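Local coordinates for protein Cd1 (Flavonifractor plautii, PDB 7D39) that probably acts as an FMN-dependent ene-reductase that starts the breakdown of flavones and flavonols in gut bacteria, at residues G214-C219 with C236-E241; V168-V173 with Q208-A213; C219-F224 with A231-C236. All blocks are in the same frame, centred on the assembly; numbering follows the deposited sequence.

Contact 1 (G214-C219 with C236-E241); sequences GVCPHC and CGLEGE
Cys219 and Cys236 bring the two backbones closest, with their CA atoms 5.6 Å apart, where the turn 217-219, helical in phi and psi, faces the loop that leads into the strand beginning at Glu239. Sulfur and apolar carbon make this contact. Cys219 SG and Cys236 SG are modelled as a disulfide of 2.1 Å, but its chi3 of -41° is far from the usual near-perpendicular value. Cys219 SG also nearly eclipses its own backbone N (chi1 -9°), and Cys216 SG lies 2.2 Å from Cys219 SG as a second modelled disulfide. One sulfur cannot hold both bonds in the same molecule, so the bonding is doubtful. The CxxC pair Cys216 and Cys219, facing a second pair, Cys233 and Cys236, resembles the four-cysteine metal site of a zinc ribbon, with no metal in this model. Beside the sulfurs, His218 holds its CG anti to the backbone N, and the ring presents an edge to Cys236: CD2 is 3.6 Å from Cys236 SG, which lies 86° off the ring normal. Leu238 crosses His218 at about a right angle, its CD1 branch reaching His218 CB at 3.6 Å and obliquely meeting the ring. The adjacent ring atom NE2 is hydrogen-bonded to Asp263 OD1, which limits the rotation of the imidazole. Leu238 leans on Phe251 and Phe253 as well, while strand 239-245, which it precedes, runs antiparallel between strands 230-233 and 248-252; segment 214-219 belongs to the long connection from helix 184-202 to strand 224-227.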
loop_
_atom_site.group_PDB
_atom_site.type_symbol
_atom_site.label_atom_id
_atom_site.label_comp_id
_atom_site.label_asym_id
_atom_site.label_seq_id
_atom_site.Cartn_x
_atom_site.Cartn_y
_atom_site.Cartn_z
ATOM N N GLY A 214 15.276 7.179 4.057
ATOM C CA GLY A 214 14.939 6.293 5.159
ATOM C C GLY A 214 16.148 5.568 5.741
ATOM O O GLY A 214 17.300 5.970 5.574
ATOM N N VAL A 215 15.858 4.486 6.466
ATOM C CA VAL A 215 16.873 3.664 7.117
ATOM C C VAL A 215 17.085 2.352 6.369
ATOM O O VAL A 215 18.220 1.961 6.102
ATOM C CB VAL A 215 16.519 3.408 8.601
ATOM C CG1 VAL A 215 17.425 2.333 9.196
ATOM C CG2 VAL A 215 16.620 4.690 9.419
ATOM N N CYS A 216 15.994 1.644 6.035
ATOM C CA CYS A 216 16.067 0.438 5.213
ATOM C C CYS A 216 16.570 0.838 3.832
ATOM O O CYS A 216 15.894 1.589 3.117
ATOM C CB CYS A 216 14.699 -0.266 5.118
ATOM S SG CYS A 216 14.586 -1.716 3.998
ATOM N N PRO A 217 17.747 0.376 3.425
ATOM C CA PRO A 217 18.254 0.746 2.096
ATOM C C PRO A 217 17.413 0.185 0.969
ATOM O O PRO A 217 17.484 0.682 -0.162
ATOM C CB PRO A 217 19.671 0.158 2.079
ATOM C CG PRO A 217 19.967 -0.236 3.511
ATOM C CD PRO A 217 18.656 -0.527 4.144
ATOM N N HIS A 218 16.607 -0.812 1.237
ATOM C CA HIS A 218 15.794 -1.424 0.213
ATOM C C HIS A 218 14.369 -0.855 0.194
ATOM O O HIS A 218 13.917 -0.451 -0.828
ATOM C CB HIS A 218 15.814 -2.930 0.422
ATOM C CG HIS A 218 14.851 -3.681 -0.421
ATOM N ND1 HIS A 218 15.080 -3.959 -1.740
ATOM C CD2 HIS A 218 13.644 -4.204 -0.133
ATOM C CE1 HIS A 218 14.061 -4.630 -2.229
ATOM N NE2 HIS A 218 13.176 -4.790 -1.273
ATOM N N CYS A 219 13.735 -0.808 1.368
ATOM C CA CYS A 219 12.340 -0.348 1.653
ATOM C C CYS A 219 12.262 1.222 1.563
ATOM O O CYS A 219 11.363 1.759 0.978
ATOM C CB CYS A 219 11.717 -0.950 3.009
ATOM S SG CYS A 219 12.447 -2.291 4.102
ATOM N N CYS A 236 9.107 -3.936 4.196
ATOM C CA CYS A 236 9.566 -4.956 3.266
ATOM C C CYS A 236 9.931 -6.280 3.941
ATOM O O CYS A 236 10.122 -7.283 3.249
ATOM C CB CYS A 236 10.748 -4.397 2.457
ATOM S SG CYS A 236 12.378 -4.226 3.265
ATOM N N GLY A 237 10.016 -6.320 5.267
ATOM C CA GLY A 237 10.178 -7.577 5.960
ATOM C C GLY A 237 11.578 -8.137 5.984
ATOM O O GLY A 237 11.776 -9.227 6.538
ATOM N N LEU A 238 12.553 -7.447 5.393
ATOM C CA LEU A 238 13.936 -7.869 5.523
ATOM C C LEU A 238 14.297 -7.980 6.997
ATOM O O LEU A 238 13.899 -7.146 7.812
ATOM C CB LEU A 238 14.865 -6.884 4.816
ATOM C CG LEU A 238 14.899 -6.973 3.290
ATOM C CD1 LEU A 238 15.529 -5.743 2.679
ATOM C CD2 LEU A 238 15.654 -8.214 2.848
ATOM N N GLU A 239 15.031 -9.034 7.333
ATOM C CA GLU A 239 15.467 -9.324 8.699
ATOM C C GLU A 239 16.973 -9.090 8.801
ATOM O O GLU A 239 17.754 -9.677 8.043
ATOM C CB GLU A 239 15.107 -10.761 9.083
ATOM C CG GLU A 239 13.696 -11.152 8.629
ATOM C CD GLU A 239 13.146 -12.395 9.318
ATOM O OE1 GLU A 239 13.931 -13.194 9.871
ATOM O OE2 GLU A 239 11.912 -12.566 9.307
ATOM N N GLY A 240 17.378 -8.229 9.723
ATOM C CA GLY A 240 18.778 -7.878 9.807
ATOM C C GLY A 240 19.155 -7.235 11.118
ATOM O O GLY A 240 18.794 -7.730 12.184
ATOM N N GLU A 241 19.866 -6.117 11.055
ATOM C CA GLU A 241 20.433 -5.525 12.253
ATOM C C GLU A 241 20.396 -4.009 12.151
ATOM O O GLU A 241 20.731 -3.438 11.111
ATOM C CB GLU A 241 21.870 -6.009 12.454
ATOM C CG GLU A 241 22.586 -5.380 13.622
ATOM C CD GLU A 241 23.771 -6.223 14.085
ATOM O OE1 GLU A 241 24.457 -6.829 13.228
ATOM O OE2 GLU A 241 23.999 -6.289 15.310
#

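Contact 2 (V168-V173 with Q208-A213); sequences VIDNEV and QYQGDA
Ile169 O receives the backbone N-H of Gln210 at 2.8 Å, the one direct hydrogen bond between the strand and the loop; it is nearly straight (162°). The neighbouring side chains settle around this bond. Tyr209 swings its ring away from its backbone N (chi1 176°), which brings CD2 to 3.5 Å from Ile169 O and sets the ring edge in plane with Val168 O. Over the centre of one face sits Gly211 N, 3.4 Å above the plane, and Tyr209 OH comes to 2.5 Å of Asp212 O, too short for the length to be trusted. Gln210 bends at chi2 (-65°) and folds back, letting NE2 reach Gln208 O at 3.2 Å from above the carbonyl plane. Its aliphatic part runs alongside Ile169, with CG 3.8 Å from Ile169 CG2. Asp170 crosses Gln210 at a slant, OD1 nearest its CB, and a water donates both to Asp170 OD1 at 2.7 Å and to Gln210 O, while Asp170 OD2 takes Asn196 ND2. A leucine in place of Asp170 would probably leave the Asn196 amide and the bridging water without their acceptor, so the water link to the loop would be lost. Strand 167-174 is the last strand of the five-stranded parallel sheet of this flavodoxin-like fold. It pairs with strand 138-144, has helix 153-162 against Val168 and Asn171, and meets helix 184-202 through Ile169 and Asp170, so the loop lies along its outer edge.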
loop_
_atom_site.group_PDB
_atom_site.type_symbol
_atom_site.label_atom_id
_atom_site.label_comp_id
_atom_site.label_asym_id
_atom_site.label_seq_id
_atom_site.Cartn_x
_atom_site.Cartn_y
_atom_site.Cartn_z
ATOM N N VAL A 168 6.775 3.297 -6.004
ATOM C CA VAL A 168 6.523 4.513 -5.240
ATOM C C VAL A 168 7.458 5.619 -5.711
ATOM O O VAL A 168 8.671 5.426 -5.808
ATOM C CB VAL A 168 6.701 4.240 -3.737
ATOM C CG1 VAL A 168 6.443 5.501 -2.899
ATOM C CG2 VAL A 168 5.772 3.138 -3.287
ATOM N N ILE A 169 6.906 6.801 -5.981
ATOM C CA ILE A 169 7.775 7.902 -6.378
ATOM C C ILE A 169 8.016 8.843 -5.202
ATOM O O ILE A 169 9.169 9.106 -4.829
ATOM C CB ILE A 169 7.214 8.638 -7.604
ATOM C CG1 ILE A 169 6.935 7.639 -8.732
ATOM C CG2 ILE A 169 8.178 9.738 -8.063
ATOM C CD1 ILE A 169 8.181 6.946 -9.292
ATOM N N ASP A 170 6.942 9.341 -4.601
ATOM C CA ASP A 170 7.030 10.116 -3.376
ATOM C C ASP A 170 6.157 9.487 -2.297
ATOM O O ASP A 170 5.191 8.787 -2.596
ATOM C CB ASP A 170 6.620 11.577 -3.611
ATOM C CG ASP A 170 7.756 12.397 -4.202
ATOM O OD1 ASP A 170 8.767 12.572 -3.490
ATOM O OD2 ASP A 170 7.639 12.838 -5.371
ATOM N N ASN A 171 6.517 9.734 -1.025
ATOM C CA ASN A 171 5.775 9.205 0.117
ATOM C C ASN A 171 5.970 10.201 1.269
ATOM O O ASN A 171 6.762 10.015 2.189
ATOM C CB ASN A 171 6.236 7.795 0.482
ATOM C CG ASN A 171 5.364 7.171 1.505
ATOM O OD1 ASN A 171 4.481 7.826 2.043
ATOM N ND2 ASN A 171 5.594 5.897 1.795
ATOM N N GLU A 172 5.214 11.292 1.218
ATOM C CA GLU A 172 5.493 12.493 1.995
ATOM C C GLU A 172 4.514 12.627 3.159
ATOM O O GLU A 172 3.330 12.311 3.025
ATOM C CB GLU A 172 5.422 13.735 1.094
ATOM C CG GLU A 172 5.880 15.041 1.727
ATOM C CD GLU A 172 7.365 15.083 1.939
ATOM O OE1 GLU A 172 7.867 14.403 2.869
ATOM O OE2 GLU A 172 8.034 15.787 1.162
ATOM N N VAL A 173 5.017 13.107 4.299
ATOM C CA VAL A 173 4.225 13.319 5.504
ATOM C C VAL A 173 4.161 14.809 5.792
ATOM O O VAL A 173 5.193 15.491 5.762
ATOM C CB VAL A 173 4.814 12.579 6.718
ATOM C CG1 VAL A 173 4.098 13.024 7.986
ATOM C CG2 VAL A 173 4.648 11.114 6.546
ATOM N N GLN A 208 12.235 6.889 -11.110
ATOM C CA GLN A 208 13.072 6.709 -9.937
ATOM C C GLN A 208 12.411 7.304 -8.701
ATOM O O GLN A 208 11.748 8.340 -8.772
ATOM C CB GLN A 208 14.444 7.351 -10.147
ATOM C CG GLN A 208 15.575 6.353 -10.333
ATOM C CD GLN A 208 16.873 7.036 -10.714
ATOM O OE1 GLN A 208 16.862 8.118 -11.308
ATOM N NE2 GLN A 208 17.997 6.422 -10.362
ATOM N N TYR A 209 12.614 6.632 -7.573
ATOM C CA TYR A 209 12.141 7.098 -6.279
ATOM C C TYR A 209 12.711 8.475 -5.959
ATOM O O TYR A 209 13.896 8.731 -6.170
ATOM C CB TYR A 209 12.552 6.081 -5.221
ATOM C CG TYR A 209 12.230 6.424 -3.795
ATOM C CD1 TYR A 209 13.243 6.630 -2.875
ATOM C CD2 TYR A 209 10.922 6.497 -3.351
ATOM C CE1 TYR A 209 12.964 6.921 -1.549
ATOM C CE2 TYR A 209 10.630 6.800 -2.028
ATOM C CZ TYR A 209 11.654 7.004 -1.135
ATOM O OH TYR A 209 11.368 7.288 0.176
ATOM N N GLN A 210 11.860 9.364 -5.455
ATOM C CA GLN A 210 12.237 10.738 -5.167
ATOM C C GLN A 210 12.192 11.065 -3.688
ATOM O O GLN A 210 12.462 12.208 -3.311
ATOM C CB GLN A 210 11.311 11.696 -5.914
ATOM C CG GLN A 210 11.402 11.562 -7.398
ATOM C CD GLN A 210 12.773 11.954 -7.895
ATOM O OE1 GLN A 210 13.355 12.938 -7.434
ATOM N NE2 GLN A 210 13.311 11.172 -8.817
ATOM N N GLY A 211 11.860 10.100 -2.840
ATOM C CA GLY A 211 11.486 10.384 -1.476
ATOM C C GLY A 211 12.654 10.343 -0.522
ATOM O O GLY A 211 13.819 10.315 -0.905
ATOM N N ASP A 212 12.315 10.381 0.755
ATOM C CA ASP A 212 13.294 10.269 1.819
ATOM C C ASP A 212 14.010 8.930 1.721
ATOM O O ASP A 212 13.389 7.902 1.451
ATOM C CB ASP A 212 12.560 10.416 3.152
ATOM C CG ASP A 212 13.415 10.091 4.347
ATOM O OD1 ASP A 212 14.657 10.086 4.232
ATOM O OD2 ASP A 212 12.815 9.857 5.420
ATOM N N ALA A 213 15.329 8.939 1.931
ATOM C CA ALA A 213 16.116 7.713 1.819
ATOM C C ALA A 213 15.840 6.725 2.942
ATOM O O ALA A 213 16.153 5.539 2.796
ATOM C CB ALA A 213 17.617 8.039 1.787
HETATM O O HOH W 1 10.516 14.579 -4.163
#

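Contact 3 (C219-F224 with A231-C236); sequences CHSRNF and AICCLC
Phe224 and Cys233 face each other as an antiparallel non-hydrogen-bonded pair, CA to CA 4.6 Å, at the start of a hairpin flanked by two CxxC pairs, an arrangement resembling a zinc ribbon. The tight part gathers round this pair. Phe224 CA sends its hydrogen toward Ile232 O, a C-H...O contact of 3.3 Å. With CG beside the backbone N (chi1 -70°), the phenyl ring comes back beside Cys233 and meets it obliquely, its CD1 3.6 Å from Cys233 CA. Cys233 SG also lies 2.7 Å from Cys219 SG; the separation is too long for an ordinary disulfide, and whether the two are bonded is doubtful. Ser221 closes the cluster, placing CB 3.7 Å from Cys233 SG, while its OG accepts Asn223 N at 3.0 Å to make an ST turn that shapes the backbone leading to the strand. Leu235 CB and CD2 lie more loosely against Cys219, and the side chain also touches Met159 and Leu162 of helix 153-162. The loose side is formed by His220, Arg222 and the amide end of Asn223. Arg222 points away to solvent and pairs with Asp212; His220 also points away and stacks on Tyr209. Asn223 touches Cys234 through CB to CB at 3.8 Å, but its amide leads off to Thr151 O. Next to the Phe224-Cys233 pair, Cys234 N donates to Asn223 O at 2.9 Å.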
loop_
_atom_site.group_PDB
_atom_site.type_symbol
_atom_site.label_atom_id
_atom_site.label_comp_id
_atom_site.label_asym_id
_atom_site.label_seq_id
_atom_site.Cartn_x
_atom_site.Cartn_y
_atom_site.Cartn_z
ATOM N N CYS A 219 13.735 -0.808 1.368
ATOM C CA CYS A 219 12.340 -0.348 1.653
ATOM C C CYS A 219 12.262 1.222 1.563
ATOM O O CYS A 219 11.363 1.759 0.978
ATOM C CB CYS A 219 11.717 -0.950 3.009
ATOM S SG CYS A 219 12.447 -2.291 4.102
ATOM N N HIS A 220 13.258 1.900 2.112
ATOM C CA HIS A 220 13.329 3.314 2.533
ATOM C C HIS A 220 12.568 3.675 3.778
ATOM O O HIS A 220 12.549 4.789 4.186
ATOM C CB HIS A 220 13.127 4.373 1.441
ATOM C CG HIS A 220 13.963 4.157 0.239
ATOM N ND1 HIS A 220 13.432 3.857 -0.984
ATOM C CD2 HIS A 220 15.300 4.181 0.070
ATOM C CE1 HIS A 220 14.403 3.702 -1.854
ATOM N NE2 HIS A 220 15.543 3.895 -1.236
ATOM N N SER A 221 12.008 2.669 4.387
ATOM C CA SER A 221 11.276 2.735 5.613
ATOM C C SER A 221 12.097 3.217 6.786
ATOM O O SER A 221 13.263 3.015 6.833
ATOM C CB SER A 221 10.748 1.350 5.901
ATOM O OG SER A 221 10.053 1.311 7.080
ATOM N N ARG A 222 11.436 3.833 7.738
ATOM C CA ARG A 222 11.991 4.101 9.031
ATOM C C ARG A 222 11.345 3.342 10.190
ATOM O O ARG A 222 11.636 3.600 11.316
ATOM C CB ARG A 222 11.984 5.605 9.291
ATOM C CG ARG A 222 12.711 6.427 8.255
ATOM C CD ARG A 222 12.869 7.853 8.683
ATOM N NE ARG A 222 13.639 8.602 7.723
ATOM C CZ ARG A 222 14.930 8.878 7.853
ATOM N NH1 ARG A 222 15.590 8.467 8.892
ATOM N NH2 ARG A 222 15.548 9.550 6.945
ATOM N N ASN A 223 10.489 2.392 9.875
ATOM C CA ASN A 223 9.763 1.621 10.865
ATOM C C ASN A 223 10.309 0.193 10.998
ATOM O O ASN A 223 10.486 -0.507 10.048
ATOM C CB ASN A 223 8.260 1.566 10.529
ATOM C CG ASN A 223 7.565 2.894 10.691
ATOM O OD1 ASN A 223 7.811 3.792 9.974
ATOM N ND2 ASN A 223 6.723 2.997 11.678
ATOM N N PHE A 224 10.558 -0.208 12.222
ATOM C CA PHE A 224 11.251 -1.442 12.512
ATOM C C PHE A 224 10.608 -2.104 13.699
ATOM O O PHE A 224 10.217 -1.457 14.609
ATOM C CB PHE A 224 12.756 -1.215 12.742
ATOM C CG PHE A 224 13.487 -0.841 11.518
ATOM C CD1 PHE A 224 13.892 -1.789 10.636
ATOM C CD2 PHE A 224 13.681 0.467 11.204
ATOM C CE1 PHE A 224 14.545 -1.453 9.477
ATOM C CE2 PHE A 224 14.298 0.814 10.047
ATOM C CZ PHE A 224 14.754 -0.147 9.185
ATOM N N ALA A 231 16.312 -7.343 13.829
ATOM C CA ALA A 231 15.548 -6.186 13.489
ATOM C C ALA A 231 14.821 -6.434 12.180
ATOM O O ALA A 231 15.410 -6.772 11.193
ATOM C CB ALA A 231 16.440 -4.980 13.422
ATOM N N ILE A 232 13.518 -6.283 12.207
ATOM C CA ILE A 232 12.707 -6.468 11.034
ATOM C C ILE A 232 12.151 -5.162 10.508
ATOM O O ILE A 232 11.555 -4.410 11.214
ATOM C CB ILE A 232 11.565 -7.444 11.287
ATOM C CG1 ILE A 232 12.089 -8.662 12.024
ATOM C CG2 ILE A 232 10.896 -7.805 9.973
ATOM C CD1 ILE A 232 11.098 -9.783 12.159
ATOM N N CYS A 233 12.379 -4.926 9.248
ATOM C CA CYS A 233 11.769 -3.833 8.592
ATOM C C CYS A 233 10.263 -4.006 8.512
ATOM O O CYS A 233 9.795 -5.024 8.130
ATOM C CB CYS A 233 12.303 -3.683 7.224
ATOM S SG CYS A 233 11.548 -2.225 6.596
ATOM N N CYS A 234 9.523 -2.991 8.891
ATOM C CA CYS A 234 8.070 -3.141 8.974
ATOM C C CYS A 234 7.378 -3.064 7.615
ATOM O O CYS A 234 6.234 -3.507 7.493
ATOM C CB CYS A 234 7.488 -2.090 9.907
ATOM S SG CYS A 234 7.753 -2.475 11.621
ATOM N N LEU A 235 8.035 -2.541 6.588
ATOM C CA LEU A 235 7.444 -2.494 5.244
ATOM C C LEU A 235 7.814 -3.753 4.465
ATOM O O LEU A 235 6.946 -4.550 4.111
ATOM C CB LEU A 235 7.902 -1.238 4.495
ATOM C CG LEU A 235 7.337 -1.067 3.080
ATOM C CD1 LEU A 235 5.810 -1.201 3.076
ATOM C CD2 LEU A 235 7.752 0.283 2.485
ATOM N N CYS A 236 9.107 -3.936 4.196
ATOM C CA CYS A 236 9.566 -4.956 3.266
ATOM C C CYS A 236 9.931 -6.280 3.941
ATOM O O CYS A 236 10.122 -7.283 3.249
ATOM C CB CYS A 236 10.748 -4.397 2.457
ATOM S SG CYS A 236 12.378 -4.226 3.265
#

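Contacts 1 and 3 form one unit: their centres are about 5 Å apart, they share Cys219 and Cys236, and contact 3 falls within the chain span that contact 1 brings together. Gly240 N to Ala231 O, 2.9 Å, probably joins their strands by a hydrogen bond, and Val215 CG1 packs on Phe224 CE2. Contact 2, centred about 15 Å from each, ties the chain leading into this cysteine module to the edge of the flavodoxin-like sheet. It meets contact 3 through the salt bridge Asp212 OD2 to Arg222 NE, 2.7 Å, and the stacked rings of Tyr209 and His220. The side chain of Asn223 in contact 3 lies about 13 Å from the bound flavin mononucleotide.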